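Sodium/calcium exchanger membrane region domain-containing protein (Archaeoglobus fulgidus, PDB 4KPP) probably exchanges protons for calcium ions across the membrane, as a member of the sodium/calcium exchanger family. Local coordinates at residues S14-P19 / S39-V44; Y84-A89 / H98-N103; V119-F124 / K339-L344. One frame throughout, in Å; residues are numbered along the deposited sequence.

Contact 1. Residues S14-P19 / S39-V44; sequences SSLTLP and SGLAVV
Leu-41 and Leu-16 form the larger half of this contact, where the residues linking helix 4-14 to helix 18-25 lie against helix 32-60. The two leucine side chains cross at about a right angle. Leu-16 CB is 4.2 Å from the branch carbon Leu-41 CG, and further out the CD1 methyls of the two residues also meet. Leu-41 sends its branch outward with CG anti to its own backbone N (chi1 -180°), which carries the isobutyl end toward the facing chain. There it lies against a carbonyl as much as against a side chain: Leu-16 O is 3.5 Å from Leu-41 CG and 3.6 Å from Leu-41 CD2. Farther along, the ring of Pro-19 makes a looser apolar contact, with CG 4.5 Å from Leu-41 CD2.

Ala-42 takes the more buried half. Its CB lies 4.0 Å from Thr-17 CA, and Thr-17 CG2 touches the carbonyl oxygen of Ala-42. While this methyl faces helix 32-60, the hydroxyl of Thr-17 turns back to its own segment: OG1 sits between the backbone N and the carbonyl carbon (chi1 64°) and donates to Ser-14 O at 2.7 Å, a carbonyl that also accepts from Thr-17 N. Phe-215 and Thr-219 of helix 202-221 pack on Thr-17 as well, and Thr-219 also touches Ala-42.

This is plain packing of the N-terminal helices on a predicted transmembrane helix, away from the calcium site. With aliphatic groups meeting each other and the backbone carbonyls Leu-16 O and Ala-42 O, the two segments are held by van der Waals contact, and the surface position of Leu-16 is consistent with a lipid-facing setting.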
ATOM      1  N   SER A  14      15.993  13.873   6.390  1.00 34.74           N
ATOM      2  CA  SER A  14      16.722  12.922   7.220  1.00 32.13           C
ATOM      3  C   SER A  14      16.701  13.427   8.656  1.00 31.97           C
ATOM      4  O   SER A  14      16.578  12.649   9.604  1.00 28.58           O
ATOM      5  CB  SER A  14      18.170  12.766   6.739  1.00 33.87           C
ATOM      6  OG  SER A  14      18.237  12.113   5.481  1.00 33.94           O
ATOM      7  N   SER A  15      16.801  14.745   8.803  1.00 33.12           N
ATOM      8  CA  SER A  15      16.820  15.379  10.116  1.00 35.53           C
ATOM      9  C   SER A  15      15.476  15.242  10.832  1.00 28.96           C
ATOM     10  O   SER A  15      15.399  15.387  12.048  1.00 29.17           O
ATOM     11  CB  SER A  15      17.213  16.855   9.990  1.00 43.07           C
ATOM     12  OG  SER A  15      17.742  17.352  11.208  1.00 48.51           O
ATOM     13  N   LEU A  16      14.423  14.956  10.072  1.00 28.74           N
ATOM     14  CA  LEU A  16      13.087  14.786  10.638  1.00 29.97           C
ATOM     15  C   LEU A  16      12.950  13.513  11.482  1.00 27.44           C
ATOM     16  O   LEU A  16      12.012  13.384  12.270  1.00 23.83           O
ATOM     17  CB  LEU A  16      12.027  14.810   9.534  1.00 28.10           C
ATOM     18  CG  LEU A  16      11.824  16.126   8.779  1.00 32.65           C
ATOM     19  CD1 LEU A  16      10.720  15.975   7.744  1.00 31.69           C
ATOM     20  CD2 LEU A  16      11.510  17.271   9.735  1.00 31.67           C
ATOM     21  N   THR A  17      13.879  12.576  11.309  1.00 25.56           N
ATOM     22  CA  THR A  17      13.902  11.359  12.119  1.00 26.96           C
ATOM     23  C   THR A  17      14.520  11.642  13.479  1.00 29.62           C
ATOM     24  O   THR A  17      14.268  10.928  14.447  1.00 32.03           O
ATOM     25  CB  THR A  17      14.722  10.224  11.457  1.00 24.52           C
ATOM     26  OG1 THR A  17      16.099  10.612  11.359  1.00 22.94           O
ATOM     27  CG2 THR A  17      14.188   9.893  10.074  1.00 21.58           C
ATOM     28  N   LEU A  18      15.341  12.687  13.536  1.00 32.80           N
ATOM     29  CA  LEU A  18      16.098  13.032  14.740  1.00 32.35           C
ATOM     30  C   LEU A  18      15.279  13.272  16.021  1.00 31.02           C
ATOM     31  O   LEU A  18      15.676  12.797  17.084  1.00 29.94           O
ATOM     32  CB  LEU A  18      17.036  14.215  14.466  1.00 36.07           C
ATOM     33  CG  LEU A  18      18.511  13.913  14.171  1.00 41.16           C
ATOM     34  CD1 LEU A  18      18.713  12.541  13.527  1.00 41.78           C
ATOM     35  CD2 LEU A  18      19.124  15.015  13.314  1.00 41.53           C
ATOM     36  N   PRO A  19      14.152  14.010  15.935  1.00 26.90           N
ATOM     37  CA  PRO A  19      13.408  14.237  17.181  1.00 31.35           C
ATOM     38  C   PRO A  19      13.026  12.937  17.885  1.00 31.92           C
ATOM     39  O   PRO A  19      13.114  12.855  19.112  1.00 25.86           O
ATOM     40  CB  PRO A  19      12.159  14.984  16.708  1.00 28.34           C
ATOM     41  CG  PRO A  19      12.609  15.715  15.491  1.00 25.41           C
ATOM     42  CD  PRO A  19      13.585  14.788  14.816  1.00 25.03           C
ATOM     43  N   SER A  39       7.319   9.830  16.528  1.00 25.43           N
ATOM     44  CA  SER A  39       7.600   8.521  15.945  1.00 26.84           C
ATOM     45  C   SER A  39       6.983   8.422  14.557  1.00 22.54           C
ATOM     46  O   SER A  39       7.562   7.812  13.653  1.00 18.30           O
ATOM     47  CB  SER A  39       7.076   7.399  16.843  1.00 27.50           C
ATOM     48  OG  SER A  39       5.682   7.543  17.056  1.00 32.31           O
ATOM     49  N   GLY A  40       5.811   9.030  14.399  1.00 22.59           N
ATOM     50  CA  GLY A  40       5.152   9.118  13.109  1.00 23.53           C
ATOM     51  C   GLY A  40       5.918  10.001  12.139  1.00 27.13           C
ATOM     52  O   GLY A  40       5.979   9.714  10.941  1.00 32.23           O
ATOM     53  N   LEU A  41       6.501  11.080  12.652  1.00 22.32           N
ATOM     54  CA  LEU A  41       7.327  11.951  11.825  1.00 25.14           C
ATOM     55  C   LEU A  41       8.530  11.175  11.289  1.00 21.44           C
ATOM     56  O   LEU A  41       8.880  11.290  10.114  1.00 20.41           O
ATOM     57  CB  LEU A  41       7.782  13.180  12.618  1.00 29.80           C
ATOM     58  CG  LEU A  41       8.656  14.206  11.891  1.00 32.74           C
ATOM     59  CD1 LEU A  41       7.954  14.732  10.643  1.00 33.79           C
ATOM     60  CD2 LEU A  41       9.033  15.352  12.823  1.00 33.51           C
ATOM     61  N   ALA A  42       9.143  10.373  12.154  1.00 22.71           N
ATOM     62  CA  ALA A  42      10.281   9.545  11.764  1.00 23.78           C
ATOM     63  C   ALA A  42       9.910   8.488  10.721  1.00 21.94           C
ATOM     64  O   ALA A  42      10.676   8.244   9.789  1.00 20.53           O
ATOM     65  CB  ALA A  42      10.920   8.893  12.991  1.00 15.64           C
ATOM     66  N   VAL A  43       8.743   7.865  10.873  1.00 23.69           N
ATOM     67  CA  VAL A  43       8.314   6.824   9.936  1.00 25.87           C
ATOM     68  C   VAL A  43       8.106   7.391   8.538  1.00 21.31           C
ATOM     69  O   VAL A  43       8.645   6.873   7.560  1.00 22.58           O
ATOM     70  CB  VAL A  43       7.011   6.130  10.385  1.00 29.61           C
ATOM     71  CG1 VAL A  43       6.466   5.254   9.268  1.00 31.55           C
ATOM     72  CG2 VAL A  43       7.249   5.303  11.630  1.00 28.08           C
ATOM     73  N   VAL A  44       7.322   8.457   8.456  1.00 20.77           N
ATOM     74  CA  VAL A  44       7.046   9.122   7.189  1.00 23.96           C
ATOM     75  C   VAL A  44       8.341   9.586   6.513  1.00 26.06           C
ATOM     76  O   VAL A  44       8.521   9.405   5.309  1.00 26.07           O
ATOM     77  CB  VAL A  44       6.090  10.318   7.397  1.00 26.49           C
ATOM     78  CG1 VAL A  44       6.005  11.179   6.146  1.00 27.23           C
ATOM     79  CG2 VAL A  44       4.707   9.824   7.809  1.00 26.20           C
TER

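Contact 2. Residues Y84-A89 / H98-N103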
ATOM      1  N   TYR A  84       3.407  -5.155  13.074  1.00 20.74           N
ATOM      2  CA  TYR A  84       3.464  -5.010  14.524  1.00 23.87           C
ATOM      3  C   TYR A  84       2.181  -5.514  15.170  1.00 19.40           C
ATOM      4  O   TYR A  84       2.219  -6.218  16.174  1.00 24.07           O
ATOM      5  CB  TYR A  84       3.714  -3.553  14.933  1.00 27.09           C
ATOM      6  CG  TYR A  84       3.524  -3.317  16.418  1.00 30.93           C
ATOM      7  CD1 TYR A  84       4.515  -3.662  17.328  1.00 31.84           C
ATOM      8  CD2 TYR A  84       2.349  -2.762  16.912  1.00 30.59           C
ATOM      9  CE1 TYR A  84       4.344  -3.460  18.685  1.00 27.94           C
ATOM     10  CE2 TYR A  84       2.169  -2.558  18.268  1.00 29.32           C
ATOM     11  CZ  TYR A  84       3.170  -2.907  19.148  1.00 30.48           C
ATOM     12  OH  TYR A  84       2.997  -2.706  20.496  1.00 33.23           O
ATOM     13  N   PHE A  85       1.048  -5.129  14.593  1.00 21.56           N
ATOM     14  CA  PHE A  85      -0.258  -5.578  15.066  1.00 24.27           C
ATOM     15  C   PHE A  85      -0.387  -7.097  14.995  1.00 22.25           C
ATOM     16  O   PHE A  85      -0.930  -7.725  15.901  1.00 24.93           O
ATOM     17  CB  PHE A  85      -1.371  -4.942  14.231  1.00 23.48           C
ATOM     18  CG  PHE A  85      -1.581  -3.484  14.505  1.00 20.65           C
ATOM     19  CD1 PHE A  85      -1.447  -2.985  15.786  1.00 19.10           C
ATOM     20  CD2 PHE A  85      -1.915  -2.615  13.481  1.00 22.90           C
ATOM     21  CE1 PHE A  85      -1.643  -1.651  16.046  1.00 20.03           C
ATOM     22  CE2 PHE A  85      -2.112  -1.272  13.733  1.00 22.90           C
ATOM     23  CZ  PHE A  85      -1.976  -0.790  15.018  1.00 24.05           C
ATOM     24  N   ALA A  86       0.101  -7.685  13.909  1.00 23.27           N
ATOM     25  CA  ALA A  86       0.056  -9.134  13.758  1.00 22.70           C
ATOM     26  C   ALA A  86       0.987  -9.828  14.755  1.00 26.23           C
ATOM     27  O   ALA A  86       0.664 -10.899  15.270  1.00 28.17           O
ATOM     28  CB  ALA A  86       0.387  -9.539  12.324  1.00 17.17           C
ATOM     29  N   TRP A  87       2.138  -9.216  15.028  1.00 25.10           N
ATOM     30  CA  TRP A  87       3.071  -9.770  16.005  1.00 26.76           C
ATOM     31  C   TRP A  87       2.455  -9.788  17.398  1.00 27.69           C
ATOM     32  O   TRP A  87       2.506 -10.802  18.098  1.00 28.11           O
ATOM     33  CB  TRP A  87       4.394  -8.997  16.026  1.00 29.04           C
ATOM     34  CG  TRP A  87       5.401  -9.594  16.976  1.00 34.82           C
ATOM     35  CD1 TRP A  87       5.524  -9.337  18.314  1.00 37.79           C
ATOM     36  CD2 TRP A  87       6.411 -10.559  16.662  1.00 37.80           C
ATOM     37  NE1 TRP A  87       6.549 -10.078  18.848  1.00 39.50           N
ATOM     38  CE2 TRP A  87       7.111 -10.836  17.855  1.00 38.31           C
ATOM     39  CE3 TRP A  87       6.796 -11.214  15.487  1.00 38.62           C
ATOM     40  CZ2 TRP A  87       8.173 -11.740  17.905  1.00 39.69           C
ATOM     41  CZ3 TRP A  87       7.850 -12.109  15.540  1.00 39.29           C
ATOM     42  CH2 TRP A  87       8.525 -12.364  16.740  1.00 41.17           C
ATOM     43  N   LYS A  88       1.875  -8.661  17.798  1.00 27.18           N
ATOM     44  CA  LYS A  88       1.196  -8.570  19.083  1.00 26.09           C
ATOM     45  C   LYS A  88       0.009  -9.528  19.145  1.00 29.48           C
ATOM     46  O   LYS A  88      -0.275 -10.104  20.193  1.00 38.00           O
ATOM     47  CB  LYS A  88       0.739  -7.136  19.350  1.00 24.54           C
ATOM     48  CG  LYS A  88       1.873  -6.112  19.327  1.00 22.94           C
ATOM     49  CD  LYS A  88       2.897  -6.376  20.426  1.00 24.25           C
ATOM     50  CE  LYS A  88       2.268  -6.284  21.811  1.00 26.32           C
ATOM     51  NZ  LYS A  88       3.263  -6.523  22.895  1.00 28.43           N
ATOM     52  N   ALA A  89      -0.670  -9.703  18.017  1.00 27.54           N
ATOM     53  CA  ALA A  89      -1.820 -10.601  17.937  1.00 27.55           C
ATOM     54  C   ALA A  89      -1.472 -12.041  18.311  1.00 30.78           C
ATOM     55  O   ALA A  89      -2.249 -12.721  18.973  1.00 33.09           O
ATOM     56  CB  ALA A  89      -2.443 -10.552  16.542  1.00 21.68           C
ATOM     57  N   HIS A  98      -7.973  -8.380  16.021  1.00 28.00           N
ATOM     58  CA  HIS A  98      -8.849  -7.612  15.145  1.00 25.34           C
ATOM     59  C   HIS A  98      -8.080  -6.490  14.462  1.00 23.76           C
ATOM     60  O   HIS A  98      -8.326  -6.190  13.296  1.00 28.24           O
ATOM     61  CB  HIS A  98     -10.030  -7.026  15.924  1.00 27.23           C
ATOM     62  CG  HIS A  98     -10.668  -7.989  16.876  1.00 29.82           C
ATOM     63  ND1 HIS A  98     -11.308  -9.137  16.459  1.00 29.76           N
ATOM     64  CD2 HIS A  98     -10.770  -7.972  18.224  1.00 29.51           C
ATOM     65  CE1 HIS A  98     -11.770  -9.787  17.510  1.00 27.87           C
ATOM     66  NE2 HIS A  98     -11.458  -9.101  18.597  1.00 26.83           N
ATOM     67  N   TYR A  99      -7.154  -5.871  15.191  1.00 24.19           N
ATOM     68  CA  TYR A  99      -6.405  -4.727  14.671  1.00 27.45           C
ATOM     69  C   TYR A  99      -5.602  -5.074  13.417  1.00 26.70           C
ATOM     70  O   TYR A  99      -5.483  -4.256  12.504  1.00 25.92           O
ATOM     71  CB  TYR A  99      -5.476  -4.142  15.739  1.00 28.52           C
ATOM     72  CG  TYR A  99      -6.187  -3.497  16.915  1.00 29.84           C
ATOM     73  CD1 TYR A  99      -7.544  -3.189  16.861  1.00 28.56           C
ATOM     74  CD2 TYR A  99      -5.494  -3.189  18.080  1.00 29.21           C
ATOM     75  CE1 TYR A  99      -8.190  -2.600  17.941  1.00 26.24           C
ATOM     76  CE2 TYR A  99      -6.130  -2.598  19.162  1.00 27.63           C
ATOM     77  CZ  TYR A  99      -7.475  -2.307  19.089  1.00 25.46           C
ATOM     78  OH  TYR A  99      -8.099  -1.720  20.168  1.00 26.98           O
ATOM     79  N   ALA A 100      -5.061  -6.288  13.374  1.00 25.20           N
ATOM     80  CA  ALA A 100      -4.242  -6.720  12.248  1.00 25.82           C
ATOM     81  C   ALA A 100      -5.040  -6.703  10.953  1.00 23.32           C
ATOM     82  O   ALA A 100      -4.551  -6.251   9.915  1.00 21.89           O
ATOM     83  CB  ALA A 100      -3.669  -8.111  12.502  1.00 28.23           C
ATOM     84  N   THR A 101      -6.275  -7.186  11.019  1.00 23.90           N
ATOM     85  CA  THR A 101      -7.121  -7.246   9.834  1.00 24.50           C
ATOM     86  C   THR A 101      -7.754  -5.891   9.528  1.00 23.14           C
ATOM     87  O   THR A 101      -7.874  -5.502   8.366  1.00 25.29           O
ATOM     88  CB  THR A 101      -8.208  -8.320   9.965  1.00 26.75           C
ATOM     89  OG1 THR A 101      -7.599  -9.568  10.318  1.00 27.92           O
ATOM     90  CG2 THR A 101      -8.951  -8.477   8.647  1.00 27.36           C
ATOM     91  N   ALA A 102      -8.143  -5.172  10.576  1.00 22.07           N
ATOM     92  CA  ALA A 102      -8.715  -3.837  10.424  1.00 22.31           C
ATOM     93  C   ALA A 102      -7.725  -2.871   9.774  1.00 20.24           C
ATOM     94  O   ALA A 102      -8.104  -2.065   8.928  1.00 25.41           O
ATOM     95  CB  ALA A 102      -9.184  -3.295  11.770  1.00 25.01           C
ATOM     96  N   ASN A 103      -6.460  -2.953  10.174  1.00 19.18           N
ATOM     97  CA  ASN A 103      -5.423  -2.092   9.611  1.00 21.22           C
ATOM     98  C   ASN A 103      -5.151  -2.420   8.145  1.00 24.27           C
ATOM     99  O   ASN A 103      -4.934  -1.529   7.322  1.00 26.28           O
ATOM    100  CB  ASN A 103      -4.133  -2.198  10.430  1.00 20.18           C
ATOM    101  CG  ASN A 103      -3.045  -1.268   9.929  1.00 23.37           C
ATOM    102  OD1 ASN A 103      -2.187  -1.664   9.141  1.00 24.32           O
ATOM    103  ND2 ASN A 103      -3.077  -0.020  10.388  1.00 24.24           N
TER
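Phe-85 and Ala-100 face each other where two antiparallel helical segments come together, their CA atoms 5.0 Å apart. The axes of 84-89 and 98-103 approach to 8.0 Å, and their directions differ by 159°. So close a spacing is possible because small residues line the middle of the interface: Ala-100 CB sits 4.0 Å from the backbone N of Ala-86, with the CB of Ala-86 beside it, and Phe-85 CB rests 3.9 Å from Ala-100 CA.

The rest of the contact is the ring of Phe-85. With CG beside its backbone N and anti to the carbonyl carbon (chi1 -73°), the ring is directed toward the level of Asn-103. One of its faces receives the CB of Tyr-99, 4.1 Å above the plane and displaced toward the rim.

These segments belong to helix 76-91 and helix 96-127, consecutive helices joined by a short turn, so the contact pairs the two arms of an alpha-helical hairpin close to its turn, within the sodium/calcium exchanger family region.

Asn-103 meets Phe-85 at the ring edge instead. Its CB is 3.8 Å from Phe-85 CD2, its CG lies in the ring plane, and its ND2 is 3.7 Å from Phe-85 CE2. Ring and amide planes are inclined by 67°, and ND2 makes its hydrogen bond to Val-246 O of helix 242-267. With a serine in place of Phe-85, the ring would be gone, which is likely to open a gap between the helices and leave Tyr-99 CB and the Asn-103 side chain without their packing partner on this side.

Tyr-99, beyond its CB, leads away from this pair, and its ring stacks edge-to-face with that of Phe-243.

Contact 3. Residues V119-F124 / K339-L344; sequences VAFIAF and KEASAL. With CA (calcium ion), chain D.
Ala-341 fits among Ala-120, Phe-121 and Phe-124, and the side chains meet by van der Waals contact. Its methyl meets that of Ala-120 directly, CB to CB at 4.1 Å, where the antiparallel segments 119-124 and 339-344 come nearest. Their axes approach to 10.0 Å and their directions differ by 143°.

The aromatic contacts flank this methyl pair. Phe-121 holds Ala-341 CB over one face, 4.3 Å above the ring plane and toward the rim, while its CZ reaches on to Ser-342 CA at 3.8 Å; Ser-342 CB lies at the ring edge, in plane. Phe-124 presents its edge instead, with CE2 4.3 Å from Ala-341 CB.

The metal ligand of this contact is Glu-340, the residue before Ala-341. Its chain extended beyond CG, it grips the calcium ion with both carboxylate oxygens, OE1 at 2.2 Å and OE2 at 2.5 Å. Ile-330 O, Asp-333 OD2 and Lys-335 O bind the same ion, and Ser-337 N donates a hydrogen bond to Glu-340 OE1, helping to orient the carboxylate.

Around the contact, Val-119 packs on helices 242-267 and 271-285, and Leu-344 on helix 311-331. Phe-124 touches Val-132 of strand 131-133, whose antiparallel partner, strand 335-337, leads into helix 338-353.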
ATOM      1  N   VAL A 119      -5.570  11.209  -6.734  1.00 33.07           N
ATOM      2  CA  VAL A 119      -4.567  11.320  -7.785  1.00 31.14           C
ATOM      3  C   VAL A 119      -5.215  11.529  -9.153  1.00 32.75           C
ATOM      4  O   VAL A 119      -4.745  12.339  -9.954  1.00 33.44           O
ATOM      5  CB  VAL A 119      -3.635  10.090  -7.802  1.00 27.20           C
ATOM      6  CG1 VAL A 119      -2.749  10.094  -9.034  1.00 26.65           C
ATOM      7  CG2 VAL A 119      -2.787  10.064  -6.538  1.00 27.35           C
ATOM      8  N   ALA A 120      -6.307  10.814  -9.407  1.00 30.80           N
ATOM      9  CA  ALA A 120      -7.038  10.968 -10.661  1.00 31.77           C
ATOM     10  C   ALA A 120      -7.624  12.373 -10.796  1.00 30.98           C
ATOM     11  O   ALA A 120      -7.541  12.982 -11.861  1.00 32.80           O
ATOM     12  CB  ALA A 120      -8.132   9.913 -10.782  1.00 30.74           C
ATOM     13  N   PHE A 121      -8.210  12.882  -9.714  1.00 33.70           N
ATOM     14  CA  PHE A 121      -8.797  14.227  -9.713  1.00 43.43           C
ATOM     15  C   PHE A 121      -7.765  15.322  -9.968  1.00 43.28           C
ATOM     16  O   PHE A 121      -8.026  16.271 -10.707  1.00 43.69           O
ATOM     17  CB  PHE A 121      -9.527  14.503  -8.396  1.00 51.09           C
ATOM     18  CG  PHE A 121     -10.917  13.943  -8.346  1.00 59.57           C
ATOM     19  CD1 PHE A 121     -11.726  13.957  -9.471  1.00 62.16           C
ATOM     20  CD2 PHE A 121     -11.415  13.397  -7.173  1.00 62.44           C
ATOM     21  CE1 PHE A 121     -13.010  13.439  -9.428  1.00 62.89           C
ATOM     22  CE2 PHE A 121     -12.697  12.876  -7.122  1.00 63.15           C
ATOM     23  CZ  PHE A 121     -13.495  12.898  -8.251  1.00 62.49           C
ATOM     24  N   ILE A 122      -6.598  15.190  -9.346  1.00 40.60           N
ATOM     25  CA  ILE A 122      -5.523  16.156  -9.534  1.00 39.94           C
ATOM     26  C   ILE A 122      -5.012  16.092 -10.967  1.00 43.69           C
ATOM     27  O   ILE A 122      -4.718  17.119 -11.580  1.00 45.44           O
ATOM     28  CB  ILE A 122      -4.371  15.912  -8.543  1.00 38.42           C
ATOM     29  CG1 ILE A 122      -4.862  16.126  -7.109  1.00 37.82           C
ATOM     30  CG2 ILE A 122      -3.190  16.824  -8.848  1.00 39.17           C
ATOM     31  CD1 ILE A 122      -3.791  15.935  -6.063  1.00 37.40           C
ATOM     32  N   ALA A 123      -4.927  14.876 -11.500  1.00 44.15           N
ATOM     33  CA  ALA A 123      -4.522  14.667 -12.885  1.00 45.11           C
ATOM     34  C   ALA A 123      -5.512  15.318 -13.849  1.00 47.95           C
ATOM     35  O   ALA A 123      -5.124  15.835 -14.898  1.00 48.84           O
ATOM     36  CB  ALA A 123      -4.381  13.183 -13.182  1.00 41.32           C
ATOM     37  N   PHE A 124      -6.789  15.291 -13.484  1.00 48.44           N
ATOM     38  CA  PHE A 124      -7.827  15.922 -14.291  1.00 54.21           C
ATOM     39  C   PHE A 124      -7.600  17.424 -14.428  1.00 58.99           C
ATOM     40  O   PHE A 124      -7.690  17.973 -15.522  1.00 62.04           O
ATOM     41  CB  PHE A 124      -9.208  15.654 -13.693  1.00 52.69           C
ATOM     42  CG  PHE A 124      -9.642  14.222 -13.796  1.00 50.05           C
ATOM     43  CD1 PHE A 124      -9.193  13.420 -14.832  1.00 48.78           C
ATOM     44  CD2 PHE A 124     -10.497  13.674 -12.854  1.00 48.69           C
ATOM     45  CE1 PHE A 124      -9.591  12.098 -14.932  1.00 44.00           C
ATOM     46  CE2 PHE A 124     -10.897  12.352 -12.948  1.00 47.81           C
ATOM     47  CZ  PHE A 124     -10.443  11.565 -13.988  1.00 44.72           C
ATOM     48  N   LYS A 339     -16.361   9.896 -13.565  1.00 45.86           N
ATOM     49  CA  LYS A 339     -17.479   9.186 -12.953  1.00 48.08           C
ATOM     50  C   LYS A 339     -16.968   8.043 -12.083  1.00 44.63           C
ATOM     51  O   LYS A 339     -17.404   7.876 -10.943  1.00 44.01           O
ATOM     52  CB  LYS A 339     -18.434   8.642 -14.017  1.00 51.98           C
ATOM     53  CG  LYS A 339     -19.206   9.708 -14.781  1.00 59.14           C
ATOM     54  CD  LYS A 339     -20.203   9.074 -15.743  1.00 61.44           C
ATOM     55  CE  LYS A 339     -20.945  10.126 -16.559  1.00 66.42           C
ATOM     56  NZ  LYS A 339     -22.379  10.261 -16.162  1.00 68.01           N
ATOM     57  N   GLU A 340     -16.041   7.260 -12.629  1.00 38.66           N
ATOM     58  CA  GLU A 340     -15.477   6.124 -11.910  1.00 38.03           C
ATOM     59  C   GLU A 340     -14.682   6.571 -10.688  1.00 32.80           C
ATOM     60  O   GLU A 340     -14.792   5.972  -9.621  1.00 31.98           O
ATOM     61  CB  GLU A 340     -14.598   5.280 -12.838  1.00 40.94           C
ATOM     62  CG  GLU A 340     -15.362   4.583 -13.957  1.00 40.39           C
ATOM     63  CD  GLU A 340     -14.438   3.934 -14.969  1.00 41.03           C
ATOM     64  OE1 GLU A 340     -13.270   4.365 -15.072  1.00 40.31           O
ATOM     65  OE2 GLU A 340     -14.878   2.994 -15.662  1.00 42.49           O
ATOM     66  N   ALA A 341     -13.888   7.626 -10.848  1.00 32.41           N
ATOM     67  CA  ALA A 341     -13.112   8.177  -9.739  1.00 35.17           C
ATOM     68  C   ALA A 341     -14.017   8.731  -8.640  1.00 35.94           C
ATOM     69  O   ALA A 341     -13.791   8.481  -7.457  1.00 34.02           O
ATOM     70  CB  ALA A 341     -12.152   9.252 -10.233  1.00 33.98           C
ATOM     71  N   SER A 342     -15.046   9.478  -9.034  1.00 37.04           N
ATOM     72  CA  SER A 342     -15.979  10.045  -8.065  1.00 39.06           C
ATOM     73  C   SER A 342     -16.769   8.942  -7.370  1.00 38.19           C
ATOM     74  O   SER A 342     -17.079   9.046  -6.185  1.00 39.69           O
ATOM     75  CB  SER A 342     -16.925  11.055  -8.726  1.00 43.48           C
ATOM     76  OG  SER A 342     -17.767  10.433  -9.679  1.00 48.31           O
ATOM     77  N   ALA A 343     -17.084   7.883  -8.112  1.00 37.44           N
ATOM     78  CA  ALA A 343     -17.766   6.725  -7.541  1.00 35.32           C
ATOM     79  C   ALA A 343     -16.896   6.057  -6.478  1.00 34.12           C
ATOM     80  O   ALA A 343     -17.379   5.715  -5.397  1.00 35.43           O
ATOM     81  CB  ALA A 343     -18.142   5.731  -8.631  1.00 34.28           C
ATOM     82  N   LEU A 344     -15.615   5.878  -6.789  1.00 33.96           N
ATOM     83  CA  LEU A 344     -14.664   5.321  -5.829  1.00 34.92           C
ATOM     84  C   LEU A 344     -14.584   6.168  -4.561  1.00 34.34           C
ATOM     85  O   LEU A 344     -14.517   5.637  -3.453  1.00 31.68           O
ATOM     86  CB  LEU A 344     -13.272   5.186  -6.454  1.00 34.72           C
ATOM     87  CG  LEU A 344     -13.087   4.103  -7.518  1.00 37.47           C
ATOM     88  CD1 LEU A 344     -11.653   4.091  -8.031  1.00 40.82           C
ATOM     89  CD2 LEU A 344     -13.467   2.744  -6.959  1.00 36.18           C
TER
HETATM   90 CA    CA D 501     -12.530   2.935 -16.541  1.00 63.88          CA

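Overall arrangement
The three contacts are spread through one chain and do not touch one another. Contact 1 lies about 23 Å from contact 2 and about 31 Å from contact 3, centre to centre. Contacts 2 and 3 are also about 31 Å apart between centres, with about 16 Å between their nearest atoms, yet they share helix 96-127: this helix pairs with its predecessor near its start and with helix 338-353 near its end, on opposite sides of the chain's centre. Contact 3 joins the two sodium/calcium exchanger regions of the chain and contains a calcium ligand, Glu-340; contacts 1 and 2 are structural packing away from that metal site.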